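Local coordinates for protein alanine dehydrogenase (Archaeoglobus fulgidus, PDB 1OMO) that catalyses the reversible NAD-dependent oxidative deamination of L-alanine to pyruvate and ammonium, working as a homodimer, at residues A[1-15]-A[94-107]. Numbering follows the deposited sequence.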
loop_
_atom_site.group_PDB
_atom_site.type_symbol
_atom_site.label_atom_id
_atom_site.label_comp_id
_atom_site.label_asym_id
_atom_site.label_seq_id
_atom_site.Cartn_x
_atom_site.Cartn_y
_atom_site.Cartn_z
ATOM N N MET A 1 14.592 -8.036 17.608
ATOM C CA MET A 1 13.349 -8.414 16.869
ATOM C C MET A 1 13.710 -9.097 15.570
ATOM O O MET A 1 14.679 -8.719 14.913
ATOM C CB MET A 1 12.512 -7.177 16.561
ATOM C CG MET A 1 11.738 -6.661 17.737
ATOM S SD MET A 1 10.804 -8.001 18.531
ATOM C CE MET A 1 10.096 -8.881 17.094
ATOM N N GLU A 2 12.923 -10.091 15.187
ATOM C CA GLU A 2 13.207 -10.828 13.965
ATOM C C GLU A 2 12.031 -10.882 13.024
ATOM O O GLU A 2 10.905 -11.129 13.453
ATOM C CB GLU A 2 13.592 -12.274 14.298
ATOM C CG GLU A 2 14.742 -12.391 15.269
ATOM C CD GLU A 2 16.023 -11.882 14.668
ATOM O OE1 GLU A 2 16.719 -12.662 13.980
ATOM O OE2 GLU A 2 16.321 -10.686 14.870
ATOM N N THR A 3 12.291 -10.670 11.740
ATOM C CA THR A 3 11.243 -10.784 10.735
ATOM C C THR A 3 11.534 -12.082 9.950
ATOM O O THR A 3 12.669 -12.338 9.524
ATOM C CB THR A 3 11.235 -9.567 9.797
ATOM O OG1 THR A 3 10.814 -8.407 10.533
ATOM C CG2 THR A 3 10.307 -9.787 8.621
ATOM N N LEU A 4 10.511 -12.921 9.799
ATOM C CA LEU A 4 10.631 -14.194 9.081
ATOM C C LEU A 4 10.531 -13.925 7.564
ATOM O O LEU A 4 9.696 -13.128 7.127
ATOM C CB LEU A 4 9.502 -15.129 9.543
ATOM C CG LEU A 4 9.396 -16.563 9.063
ATOM C CD1 LEU A 4 10.484 -17.373 9.706
ATOM C CD2 LEU A 4 8.026 -17.118 9.385
ATOM N N ILE A 5 11.407 -14.550 6.781
ATOM C CA ILE A 5 11.405 -14.401 5.319
ATOM C C ILE A 5 10.964 -15.734 4.720
ATOM O O ILE A 5 11.568 -16.767 5.009
ATOM C CB ILE A 5 12.820 -14.018 4.791
ATOM C CG1 ILE A 5 13.257 -12.689 5.431
ATOM C CG2 ILE A 5 12.804 -13.818 3.275
ATOM C CD1 ILE A 5 12.254 -11.542 5.225
ATOM N N LEU A 6 9.888 -15.717 3.928
ATOM C CA LEU A 6 9.379 -16.943 3.309
ATOM C C LEU A 6 9.348 -16.878 1.790
ATOM O O LEU A 6 8.782 -15.953 1.174
ATOM C CB LEU A 6 7.988 -17.281 3.826
ATOM C CG LEU A 6 7.852 -17.794 5.262
ATOM C CD1 LEU A 6 6.387 -18.013 5.532
ATOM C CD2 LEU A 6 8.620 -19.093 5.487
ATOM N N THR A 7 9.985 -17.877 1.202
ATOM C CA THR A 7 10.103 -18.028 -0.238
ATOM C C THR A 7 8.871 -18.710 -0.851
ATOM O O THR A 7 8.101 -19.364 -0.142
ATOM C CB THR A 7 11.283 -18.917 -0.570
ATOM O OG1 THR A 7 10.965 -20.253 -0.219
ATOM C CG2 THR A 7 12.426 -18.599 0.290
ATOM N N GLN A 8 8.703 -18.607 -2.167
ATOM C CA GLN A 8 7.554 -19.254 -2.780
ATOM C C GLN A 8 7.572 -20.761 -2.522
ATOM O O GLN A 8 6.548 -21.344 -2.155
ATOM C CB GLN A 8 7.510 -18.995 -4.280
ATOM C CG GLN A 8 6.266 -19.569 -4.943
ATOM C CD GLN A 8 6.306 -19.441 -6.442
ATOM O OE1 GLN A 8 7.002 -18.574 -6.985
ATOM N NE2 GLN A 8 5.554 -20.295 -7.129
ATOM N N GLU A 9 8.729 -21.389 -2.697
ATOM C CA GLU A 9 8.852 -22.822 -2.469
ATOM C C GLU A 9 8.442 -23.149 -1.038
ATOM O O GLU A 9 7.735 -24.123 -0.805
ATOM C CB GLU A 9 10.291 -23.293 -2.743
ATOM C CG GLU A 9 10.526 -24.795 -2.555
ATOM C CD GLU A 9 11.623 -25.384 -3.477
ATOM O OE1 GLU A 9 12.762 -24.842 -3.517
ATOM O OE2 GLU A 9 11.335 -26.405 -4.157
ATOM N N GLU A 10 8.858 -22.328 -0.079
ATOM C CA GLU A 10 8.508 -22.569 1.320
ATOM C C GLU A 10 7.019 -22.385 1.525
ATOM O O GLU A 10 6.360 -23.292 2.046
ATOM C CB GLU A 10 9.286 -21.636 2.270
ATOM C CG GLU A 10 10.762 -22.036 2.430
ATOM C CD GLU A 10 11.660 -20.929 2.982
ATOM O OE1 GLU A 10 12.779 -21.245 3.444
ATOM O OE2 GLU A 10 11.264 -19.749 2.955
ATOM N N VAL A 11 6.482 -21.235 1.103
ATOM C CA VAL A 11 5.054 -20.984 1.277
ATOM C C VAL A 11 4.177 -22.111 0.702
ATOM O O VAL A 11 3.196 -22.486 1.340
ATOM C CB VAL A 11 4.645 -19.637 0.667
ATOM C CG1 VAL A 11 3.114 -19.448 0.726
ATOM C CG2 VAL A 11 5.339 -18.534 1.420
ATOM N N GLU A 12 4.556 -22.657 -0.465
ATOM C CA GLU A 12 3.824 -23.744 -1.121
ATOM C C GLU A 12 3.651 -24.957 -0.232
ATOM O O GLU A 12 2.660 -25.674 -0.337
ATOM C CB GLU A 12 4.512 -24.168 -2.436
ATOM C CG GLU A 12 4.388 -23.086 -3.522
ATOM C CD GLU A 12 4.832 -23.527 -4.904
ATOM O OE1 GLU A 12 5.089 -24.731 -5.106
ATOM O OE2 GLU A 12 4.897 -22.653 -5.795
ATOM N N SER A 13 4.599 -25.168 0.668
ATOM C CA SER A 13 4.514 -26.305 1.558
ATOM C C SER A 13 3.890 -25.926 2.903
ATOM O O SER A 13 3.928 -26.728 3.847
ATOM C CB SER A 13 5.913 -26.876 1.821
ATOM O OG SER A 13 6.662 -26.060 2.734
ATOM N N LEU A 14 3.316 -24.730 2.998
ATOM C CA LEU A 14 2.756 -24.265 4.269
ATOM C C LEU A 14 1.248 -24.069 4.367
ATOM O O LEU A 14 0.758 -23.657 5.416
ATOM C CB LEU A 14 3.462 -22.963 4.690
ATOM C CG LEU A 14 4.643 -23.000 5.678
ATOM C CD1 LEU A 14 5.287 -24.345 5.656
ATOM C CD2 LEU A 14 5.651 -21.894 5.356
ATOM N N ILE A 15 0.519 -24.329 3.284
ATOM C CA ILE A 15 -0.940 -24.212 3.295
ATOM C C ILE A 15 -1.526 -25.272 2.412
ATOM O O ILE A 15 -0.975 -25.632 1.381
ATOM C CB ILE A 15 -1.555 -22.899 2.698
ATOM C CG1 ILE A 15 -1.309 -21.672 3.546
ATOM C CG2 ILE A 15 -3.083 -23.000 2.772
ATOM C CD1 ILE A 15 -2.496 -20.663 3.391
ATOM N N PHE A 94 4.642 -4.315 14.267
ATOM C CA PHE A 94 5.840 -5.013 13.859
ATOM C C PHE A 94 5.645 -5.933 12.652
ATOM O O PHE A 94 4.646 -6.674 12.558
ATOM C CB PHE A 94 6.384 -5.832 15.019
ATOM C CG PHE A 94 7.711 -6.492 14.725
ATOM C CD1 PHE A 94 8.892 -5.773 14.820
ATOM C CD2 PHE A 94 7.773 -7.813 14.318
ATOM C CE1 PHE A 94 10.116 -6.352 14.512
ATOM C CE2 PHE A 94 8.997 -8.417 14.005
ATOM C CZ PHE A 94 10.170 -7.683 14.101
ATOM N N PRO A 95 6.596 -5.893 11.713
ATOM C CA PRO A 95 6.563 -6.726 10.500
ATOM C C PRO A 95 7.060 -8.133 10.836
ATOM O O PRO A 95 8.270 -8.414 10.793
ATOM C CB PRO A 95 7.502 -5.993 9.538
ATOM C CG PRO A 95 8.503 -5.364 10.460
ATOM C CD PRO A 95 7.654 -4.870 11.636
ATOM N N LEU A 96 6.100 -8.993 11.177
ATOM C CA LEU A 96 6.315 -10.380 11.546
ATOM C C LEU A 96 6.925 -11.197 10.409
ATOM O O LEU A 96 7.753 -12.088 10.633
ATOM C CB LEU A 96 4.966 -11.013 11.933
ATOM C CG LEU A 96 4.352 -11.073 13.343
ATOM C CD1 LEU A 96 5.107 -10.210 14.332
ATOM C CD2 LEU A 96 2.894 -10.622 13.253
ATOM N N ALA A 97 6.510 -10.920 9.181
ATOM C CA ALA A 97 7.026 -11.708 8.063
ATOM C C ALA A 97 6.907 -10.984 6.719
ATOM O O ALA A 97 6.067 -10.083 6.543
ATOM C CB ALA A 97 6.261 -13.058 7.990
ATOM N N VAL A 98 7.774 -11.371 5.795
ATOM C CA VAL A 98 7.772 -10.867 4.433
ATOM C C VAL A 98 7.780 -12.180 3.684
ATOM O O VAL A 98 8.751 -12.943 3.781
ATOM C CB VAL A 98 9.053 -10.077 4.079
ATOM C CG1 VAL A 98 9.071 -9.793 2.583
ATOM C CG2 VAL A 98 9.103 -8.749 4.848
ATOM N N MET A 99 6.684 -12.467 2.975
ATOM C CA MET A 99 6.522 -13.727 2.228
ATOM C C MET A 99 6.142 -13.569 0.766
ATOM O O MET A 99 5.599 -12.551 0.334
ATOM C CB MET A 99 5.360 -14.577 2.735
ATOM C CG MET A 99 4.028 -14.000 3.004
ATOM S SD MET A 99 3.146 -15.358 3.876
ATOM C CE MET A 99 3.724 -14.944 5.499
ATOM N N ASP A 100 6.354 -14.643 0.028
ATOM C CA ASP A 100 5.934 -14.680 -1.349
ATOM C C ASP A 100 4.417 -14.806 -1.267
ATOM O O ASP A 100 3.885 -15.601 -0.478
ATOM C CB ASP A 100 6.435 -15.928 -2.076
ATOM C CG ASP A 100 5.658 -16.174 -3.376
ATOM O OD1 ASP A 100 5.635 -15.260 -4.198
ATOM O OD2 ASP A 100 5.061 -17.243 -3.585
ATOM N N ALA A 101 3.714 -14.021 -2.052
ATOM C CA ALA A 101 2.264 -14.132 -2.091
ATOM C C ALA A 101 1.887 -14.485 -3.548
ATOM O O ALA A 101 0.716 -14.379 -3.934
ATOM C CB ALA A 101 1.600 -12.817 -1.658
ATOM N N THR A 102 2.870 -14.917 -4.347
ATOM C CA THR A 102 2.575 -15.219 -5.752
ATOM C C THR A 102 1.719 -16.461 -5.796
ATOM O O THR A 102 0.645 -16.476 -6.367
ATOM C CB THR A 102 3.853 -15.428 -6.609
ATOM O OG1 THR A 102 4.645 -14.233 -6.602
ATOM C CG2 THR A 102 3.471 -15.745 -8.087
ATOM N N TYR A 103 2.188 -17.502 -5.143
ATOM C CA TYR A 103 1.435 -18.723 -5.114
ATOM C C TYR A 103 0.126 -18.614 -4.350
ATOM O O TYR A 103 -0.891 -19.130 -4.804
ATOM C CB TYR A 103 2.295 -19.818 -4.510
ATOM C CG TYR A 103 1.580 -21.121 -4.247
ATOM C CD1 TYR A 103 1.206 -21.479 -2.952
ATOM C CD2 TYR A 103 1.344 -22.036 -5.279
ATOM C CE1 TYR A 103 0.624 -22.717 -2.689
ATOM C CE2 TYR A 103 0.769 -23.256 -5.023
ATOM C CZ TYR A 103 0.413 -23.587 -3.726
ATOM O OH TYR A 103 -0.186 -24.792 -3.473
ATOM N N THR A 104 0.130 -17.940 -3.198
ATOM C CA THR A 104 -1.091 -17.874 -2.419
ATOM C C THR A 104 -2.137 -17.005 -3.050
ATOM O O THR A 104 -3.291 -17.068 -2.665
ATOM C CB THR A 104 -0.862 -17.411 -0.931
ATOM O OG1 THR A 104 -0.133 -16.174 -0.889
ATOM C CG2 THR A 104 -0.120 -18.511 -0.133
ATOM N N THR A 105 -1.746 -16.166 -4.002
ATOM C CA THR A 105 -2.743 -15.328 -4.679
ATOM C C THR A 105 -3.581 -16.278 -5.569
ATOM O O THR A 105 -4.814 -16.186 -5.614
ATOM C CB THR A 105 -2.061 -14.221 -5.540
ATOM O OG1 THR A 105 -1.450 -13.259 -4.672
ATOM C CG2 THR A 105 -3.056 -13.539 -6.463
ATOM N N SER A 106 -2.913 -17.218 -6.241
ATOM C CA SER A 106 -3.618 -18.184 -7.108
ATOM C C SER A 106 -4.457 -19.125 -6.238
ATOM O O SER A 106 -5.632 -19.391 -6.529
ATOM C CB SER A 106 -2.622 -19.022 -7.933
ATOM O OG SER A 106 -2.170 -18.293 -9.054
ATOM N N LEU A 107 -3.842 -19.583 -5.149
ATOM C CA LEU A 107 -4.467 -20.499 -4.205
ATOM C C LEU A 107 -5.758 -19.930 -3.643
ATOM O O LEU A 107 -6.802 -20.581 -3.721
ATOM C CB LEU A 107 -3.512 -20.801 -3.053
ATOM C CG LEU A 107 -3.449 -22.201 -2.419
ATOM C CD1 LEU A 107 -3.531 -22.063 -0.913
ATOM C CD2 LEU A 107 -4.510 -23.107 -2.925
#
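Leu4 and Leu6 pair with Ala97 and Met99 as neighbouring parallel strands, their axes 14° apart, in the mixed sheet of the domain that carries Lys65, the probable proton donor/acceptor of the active site, beside the Rossmann-fold NAD domain. Four backbone bonds alternate between the strands, from Leu4 N to Leu96 O (3.0 Å) through to Asp100 N on Leu6 O. Thr3 OG1 adds a side-chain bond, donating to Pro95 O at 2.6 Å.

Beyond the strands, helices 8-12 and 102-107 pack together, Val11 CG1 lying 3.5 Å from Thr104 CG2. Asp100 bridges the two elements: its CB rests on Gln8 N (3.5 Å) and CA, its CG on Gln8 CB, and its OD2 lies 3.0 Å from Gln8 CG. With CG anti to the backbone N (chi1 163°), the carboxylate reaches the start of helix 102-107, where OD1 accepts from Thr102 N, an Asx turn, and also from Thr102 OG1; OD2 accepts from Tyr103 N at 3.3 Å, an Asx motif. Replacing Asp100 by alanine is likely to leave those amides without their acceptor and open a gap beside Gln8 CG. Glu12 CG sits over the centre of the Tyr103 ring, 3.5 Å from its centroid. At the other end, Met1 CE lies over one Phe94 face, 21° off the ring normal, and Pro95 CD over the opposite face.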